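Local coordinates for protein Lys-gingipain catalytic subunit (Porphyromonas gingivalis, PDB 6I9A) that cleaves proteins after lysine as a secreted cysteine endopeptidase of the C25 family, and may act as a virulence factor in periodontal disease, at residues I428-V436 / P445-G453. Residues are numbered along the deposited sequence; the frame is centred on the assembly and turned at random. Where two conformers were deposited one is given.
Sequences ITENGNYDV and PVIKQIQVG
Val-452 lays CG2 obliquely against the ring of Tyr-434, 3.6 Å from CD1, and sends its other methyl, CG1, to CG2 of Ile-428. A beta-branched residue suits the extended backbone of a strand, and with CG1 anti to the backbone N (chi1 171°) the two methyls of this valine reach both neighbours at once. Further along the same face, CG2 of Val-436 sits 3.9 Å from CD1 of Ile-450. The other face is polar. There Gln-449, extended beyond CG, runs alongside Asp-435 and gives NE2 to OD2 at 2.8 Å, on its syn side though somewhat out of the carboxylate plane, the amide and carboxylate planes only 22° apart. A water donates to the same OD2 and to the carbonyl O of Lys-448, tying the carboxylate to the opposite backbone.

Between the two faces, strand 432-439 pairs with strand 446-452 as an antiparallel beta hairpin. Gly-432, Tyr-434 and Val-436 each exchange two backbone hydrogen bonds, with Val-452, Ile-450 and Lys-448 respectively, while Asn-433 with Gln-451 and Asp-435 with Gln-449 are the non-hydrogen-bonded pairs. This hairpin closes one side of the C-terminal Ig-like domain, with 446-452 as the outermost strand, far from the catalytic site. On the apolar face Tyr-434, Val-436, Ile-450 and Val-452 are buried, Val-436 touching Ile-392 and Tyr-434 meeting Tyr-409 edge-to-face, while Lys-448 beyond them leads away to the surface; the amides and carboxylate suit the outer face.

The tyrosine is fixed from its far end: OH donates to the carbonyl O of Glu-430 at 2.7 Å, closing the turn that leads into the strand, while CD1 of Ile-428 lies 3.9 Å above the ring plane, offset toward the rim. Glycine suits position 432 because at its backbone angles, phi 163° with an extended psi, a CB would be jammed against the carbonyl O of Asn-431.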
ATOM      1  N   ILE A 428       1.112  31.635  -6.131  1.00 14.91           N
ATOM      2  CA  ILE A 428       2.219  31.854  -7.063  1.00 15.72           C
ATOM      3  C   ILE A 428       2.533  33.346  -7.092  1.00 15.63           C
ATOM      4  O   ILE A 428       1.684  34.164  -7.456  1.00 16.60           O
ATOM      5  CB  ILE A 428       1.846  31.315  -8.457  1.00 15.32           C
ATOM      6  CG1 ILE A 428       1.698  29.777  -8.375  1.00 16.45           C
ATOM      7  CG2 ILE A 428       2.877  31.709  -9.524  1.00 17.03           C
ATOM      8  CD1 ILE A 428       1.272  29.099  -9.698  1.00 16.96           C
ATOM      9  N   THR A 429       3.729  33.683  -6.663  1.00 16.39           N
ATOM     10  CA  THR A 429       4.139  35.109  -6.603  1.00 18.29           C
ATOM     11  C   THR A 429       5.405  35.363  -7.381  1.00 20.05           C
ATOM     12  O   THR A 429       5.911  36.510  -7.370  1.00 21.94           O
ATOM     13  CB  THR A 429       4.398  35.515  -5.156  1.00 20.88           C
ATOM     14  OG1 THR A 429       5.555  34.802  -4.719  1.00 24.83           O
ATOM     15  CG2 THR A 429       3.221  35.246  -4.256  1.00 20.19           C
ATOM     16  N   GLU A 430       5.991  34.304  -7.981  1.00 19.58           N
ATOM     17  CA  GLU A 430       7.272  34.390  -8.676  1.00 21.56           C
ATOM     18  C   GLU A 430       7.195  33.710 -10.029  1.00 21.94           C
ATOM     19  O   GLU A 430       6.467  32.698 -10.194  1.00 20.92           O
ATOM     20  CB  GLU A 430       8.375  33.687  -7.856  1.00 22.03           C
ATOM     21  CG  GLU A 430       8.576  34.119  -6.411  1.00 25.41           C
ATOM     22  CD  GLU A 430       8.902  35.588  -6.224  1.00 28.15           C
ATOM     23  OE1 GLU A 430       9.701  36.131  -7.023  1.00 29.54           O
ATOM     24  OE2 GLU A 430       8.352  36.198  -5.280  1.00 25.87           O
ATOM     25  N   ASN A 431       7.992  34.198 -10.984  1.00 23.70           N
ATOM     26  CA  ASN A 431       8.059  33.562 -12.292  1.00 25.55           C
ATOM     27  C   ASN A 431       8.781  32.216 -12.192  1.00 24.33           C
ATOM     28  O   ASN A 431       9.545  31.981 -11.271  1.00 25.72           O
ATOM     29  CB  ASN A 431       8.782  34.489 -13.285  1.00 30.24           C
ATOM     30  CG  ASN A 431       8.038  35.768 -13.555  1.00 34.92           C
ATOM     31  OD1 ASN A 431       6.818  35.881 -13.347  1.00 36.91           O
ATOM     32  ND2 ASN A 431       8.768  36.767 -14.048  1.00 38.89           N
ATOM     33  N   GLY A 432       8.427  31.283 -13.066  1.00 24.01           N
ATOM     34  CA  GLY A 432       9.067  29.981 -13.081  1.00 24.59           C
ATOM     35  C   GLY A 432       8.254  28.966 -13.841  1.00 21.20           C
ATOM     36  O   GLY A 432       7.178  29.292 -14.343  1.00 20.65           O
ATOM     37  N   ASN A 433       8.804  27.750 -13.929  1.00 24.91           N
ATOM     38  CA  ASN A 433       8.140  26.628 -14.582  0.50 26.47           C
ATOM     39  C   ASN A 433       7.463  25.802 -13.492  1.00 22.88           C
ATOM     40  O   ASN A 433       8.168  25.167 -12.704  1.00 21.04           O
ATOM     41  CB  ASN A 433       9.146  25.796 -15.406  0.50 32.17           C
ATOM     42  CG  ASN A 433       8.556  25.251 -16.688  0.50 45.96           C
ATOM     43  OD1 ASN A 433       7.369  25.425 -16.988  0.50 41.29           O
ATOM     44  ND2 ASN A 433       9.376  24.592 -17.487  0.50 42.05           N
ATOM     45  N   TYR A 434       6.117  25.843 -13.427  1.00 18.29           N
ATOM     46  CA  TYR A 434       5.407  25.110 -12.377  1.00 16.20           C
ATOM     47  C   TYR A 434       4.975  23.737 -12.828  1.00 16.39           C
ATOM     48  O   TYR A 434       4.488  23.598 -13.942  1.00 16.23           O
ATOM     49  CB  TYR A 434       4.194  25.944 -11.919  1.00 15.69           C
ATOM     50  CG  TYR A 434       4.652  27.157 -11.125  1.00 15.94           C
ATOM     51  CD1 TYR A 434       5.170  28.285 -11.765  1.00 16.78           C
ATOM     52  CD2 TYR A 434       4.628  27.152  -9.737  1.00 14.17           C
ATOM     53  CE1 TYR A 434       5.640  29.379 -11.039  1.00 16.90           C
ATOM     54  CE2 TYR A 434       5.090  28.244  -9.001  1.00 15.30           C
ATOM     55  CZ  TYR A 434       5.634  29.331  -9.661  1.00 16.02           C
ATOM     56  OH  TYR A 434       6.115  30.381  -8.908  1.00 19.42           O
ATOM     57  N   ASP A 435       5.153  22.749 -11.961  1.00 13.72           N
ATOM     58  CA  ASP A 435       4.752  21.386 -12.287  1.00 13.60           C
ATOM     59  C   ASP A 435       3.260  21.216 -12.014  1.00 12.02           C
ATOM     60  O   ASP A 435       2.768  21.688 -10.997  1.00 12.05           O
ATOM     61  CB  ASP A 435       5.590  20.396 -11.430  1.00 16.30           C
ATOM     62  CG  ASP A 435       7.079  20.557 -11.703  1.00 19.11           C
ATOM     63  OD1 ASP A 435       7.828  20.963 -10.771  1.00 23.08           O
ATOM     64  OD2 ASP A 435       7.487  20.363 -12.861  1.00 20.55           O
ATOM     65  N   VAL A 436       2.605  20.489 -12.887  1.00 12.49           N
ATOM     66  CA  VAL A 436       1.198  20.150 -12.752  1.00 11.80           C
ATOM     67  C   VAL A 436       1.110  18.670 -12.912  1.00 11.29           C
ATOM     68  O   VAL A 436       1.496  18.136 -13.944  1.00 12.88           O
ATOM     69  CB  VAL A 436       0.291  20.867 -13.772  1.00 13.51           C
ATOM     70  CG1 VAL A 436      -1.176  20.499 -13.548  1.00 15.65           C
ATOM     71  CG2 VAL A 436       0.486  22.381 -13.703  1.00 15.47           C
ATOM     72  N   PRO A 445      -0.466   8.522 -14.911  1.00 10.54           N
ATOM     73  CA  PRO A 445      -0.324   9.926 -14.440  1.00 10.61           C
ATOM     74  C   PRO A 445      -0.095  10.880 -15.604  1.00 10.92           C
ATOM     75  O   PRO A 445       0.467  10.499 -16.646  1.00 11.92           O
ATOM     76  CB  PRO A 445       0.920   9.861 -13.538  1.00 11.80           C
ATOM     77  CG  PRO A 445       1.770   8.718 -14.134  1.00 12.53           C
ATOM     78  CD  PRO A 445       0.739   7.698 -14.619  1.00 11.33           C
ATOM     79  N   VAL A 446      -0.486  12.131 -15.397  1.00 10.69           N
ATOM     80  CA  VAL A 446      -0.188  13.247 -16.312  1.00 11.06           C
ATOM     81  C   VAL A 446       0.812  14.120 -15.586  1.00 10.92           C
ATOM     82  O   VAL A 446       0.538  14.553 -14.437  1.00 11.23           O
ATOM     83  CB  VAL A 446      -1.470  14.019 -16.649  1.00 11.93           C
ATOM     84  CG1 VAL A 446      -1.156  15.226 -17.528  1.00 13.35           C
ATOM     85  CG2 VAL A 446      -2.522  13.124 -17.298  1.00 14.33           C
ATOM     86  N   ILE A 447       1.977  14.355 -16.181  1.00 11.20           N
ATOM     87  CA  ILE A 447       3.060  15.131 -15.551  1.00 12.25           C
ATOM     88  C   ILE A 447       3.483  16.200 -16.541  1.00 12.60           C
ATOM     89  O   ILE A 447       4.070  15.911 -17.584  1.00 14.34           O
ATOM     90  CB  ILE A 447       4.215  14.209 -15.165  1.00 13.12           C
ATOM     91  CG1 ILE A 447       3.754  13.089 -14.223  1.00 13.88           C
ATOM     92  CG2 ILE A 447       5.393  15.038 -14.559  1.00 15.02           C
ATOM     93  CD1 ILE A 447       4.880  12.081 -13.915  1.00 16.21           C
ATOM     94  N   LYS A 448       3.082  17.429 -16.280  1.00 12.42           N
ATOM     95  CA  LYS A 448       3.261  18.537 -17.228  1.00 12.91           C
ATOM     96  C   LYS A 448       3.777  19.763 -16.490  1.00 13.92           C
ATOM     97  O   LYS A 448       3.998  19.709 -15.267  1.00 13.46           O
ATOM     98  CB  LYS A 448       1.915  18.842 -17.929  1.00 13.29           C
ATOM     99  CG  LYS A 448       1.404  17.715 -18.816  1.00 13.75           C
ATOM    100  CD  LYS A 448       2.297  17.508 -20.087  1.00 15.28           C
ATOM    101  CE  LYS A 448       1.879  16.285 -20.866  1.00 15.22           C
ATOM    102  NZ  LYS A 448       2.609  16.211 -22.163  1.00 16.13           N
ATOM    103  N   GLN A 449       4.024  20.837 -17.240  1.00 14.74           N
ATOM    104  CA  GLN A 449       4.479  22.083 -16.645  1.00 16.83           C
ATOM    105  C   GLN A 449       3.748  23.227 -17.287  1.00 16.65           C
ATOM    106  O   GLN A 449       3.269  23.137 -18.427  1.00 18.88           O
ATOM    107  CB  GLN A 449       6.013  22.276 -16.798  1.00 21.71           C
ATOM    108  CG  GLN A 449       6.853  21.301 -15.985  1.00 24.43           C
ATOM    109  CD  GLN A 449       8.326  21.633 -16.055  1.00 38.02           C
ATOM    110  OE1 GLN A 449       8.884  21.896 -17.129  1.00 36.10           O
ATOM    111  NE2 GLN A 449       8.983  21.611 -14.909  1.00 31.05           N
ATOM    112  N   ILE A 450       3.572  24.303 -16.502  1.00 16.27           N
ATOM    113  CA  ILE A 450       3.007  25.564 -17.013  1.00 18.51           C
ATOM    114  C   ILE A 450       3.985  26.691 -16.669  1.00 21.28           C
ATOM    115  O   ILE A 450       4.373  26.818 -15.499  1.00 18.24           O
ATOM    116  CB  ILE A 450       1.598  25.883 -16.481  1.00 17.91           C
ATOM    117  CG1 ILE A 450       0.607  24.740 -16.808  1.00 17.69           C
ATOM    118  CG2 ILE A 450       1.102  27.263 -17.020  1.00 19.27           C
ATOM    119  CD1 ILE A 450      -0.805  25.016 -16.231  1.00 17.05           C
ATOM    120  N   GLN A 451       4.371  27.491 -17.682  1.00 23.76           N
ATOM    121  CA  GLN A 451       5.310  28.590 -17.486  0.50 27.10           C
ATOM    122  C   GLN A 451       4.610  29.856 -17.017  1.00 26.09           C
ATOM    123  O   GLN A 451       3.626  30.278 -17.619  1.00 24.83           O
ATOM    124  CB  GLN A 451       6.119  28.849 -18.776  0.50 33.53           C
ATOM    125  CG  GLN A 451       7.101  30.027 -18.682  0.50 43.10           C
ATOM    126  CD  GLN A 451       8.115  29.916 -17.563  0.50 52.25           C
ATOM    127  OE1 GLN A 451       8.471  28.827 -17.096  0.50 56.72           O
ATOM    128  NE2 GLN A 451       8.621  31.052 -17.117  0.50 51.79           N
ATOM    129  N   VAL A 452       5.143  30.449 -15.928  1.00 24.22           N
ATOM    130  CA  VAL A 452       4.667  31.701 -15.337  1.00 25.90           C
ATOM    131  C   VAL A 452       5.766  32.761 -15.558  1.00 28.70           C
ATOM    132  O   VAL A 452       6.912  32.544 -15.158  1.00 24.29           O
ATOM    133  CB  VAL A 452       4.316  31.522 -13.837  1.00 24.79           C
ATOM    134  CG1 VAL A 452       4.028  32.866 -13.177  1.00 24.15           C
ATOM    135  CG2 VAL A 452       3.122  30.580 -13.663  1.00 23.79           C
ATOM    136  N   GLY A 453       5.403  33.870 -16.193  1.00 39.00           N
ATOM    137  CA  GLY A 453       6.336  34.965 -16.470  1.00 55.84           C
ATOM    138  C   GLY A 453       7.287  34.691 -17.613  1.00 86.65           C
ATOM    139  O   GLY A 453       7.131  33.703 -18.332  1.00 70.86           O
TER
HETATM  140  O   HOH W   1       6.247  18.388 -14.267  1.00 20.68           O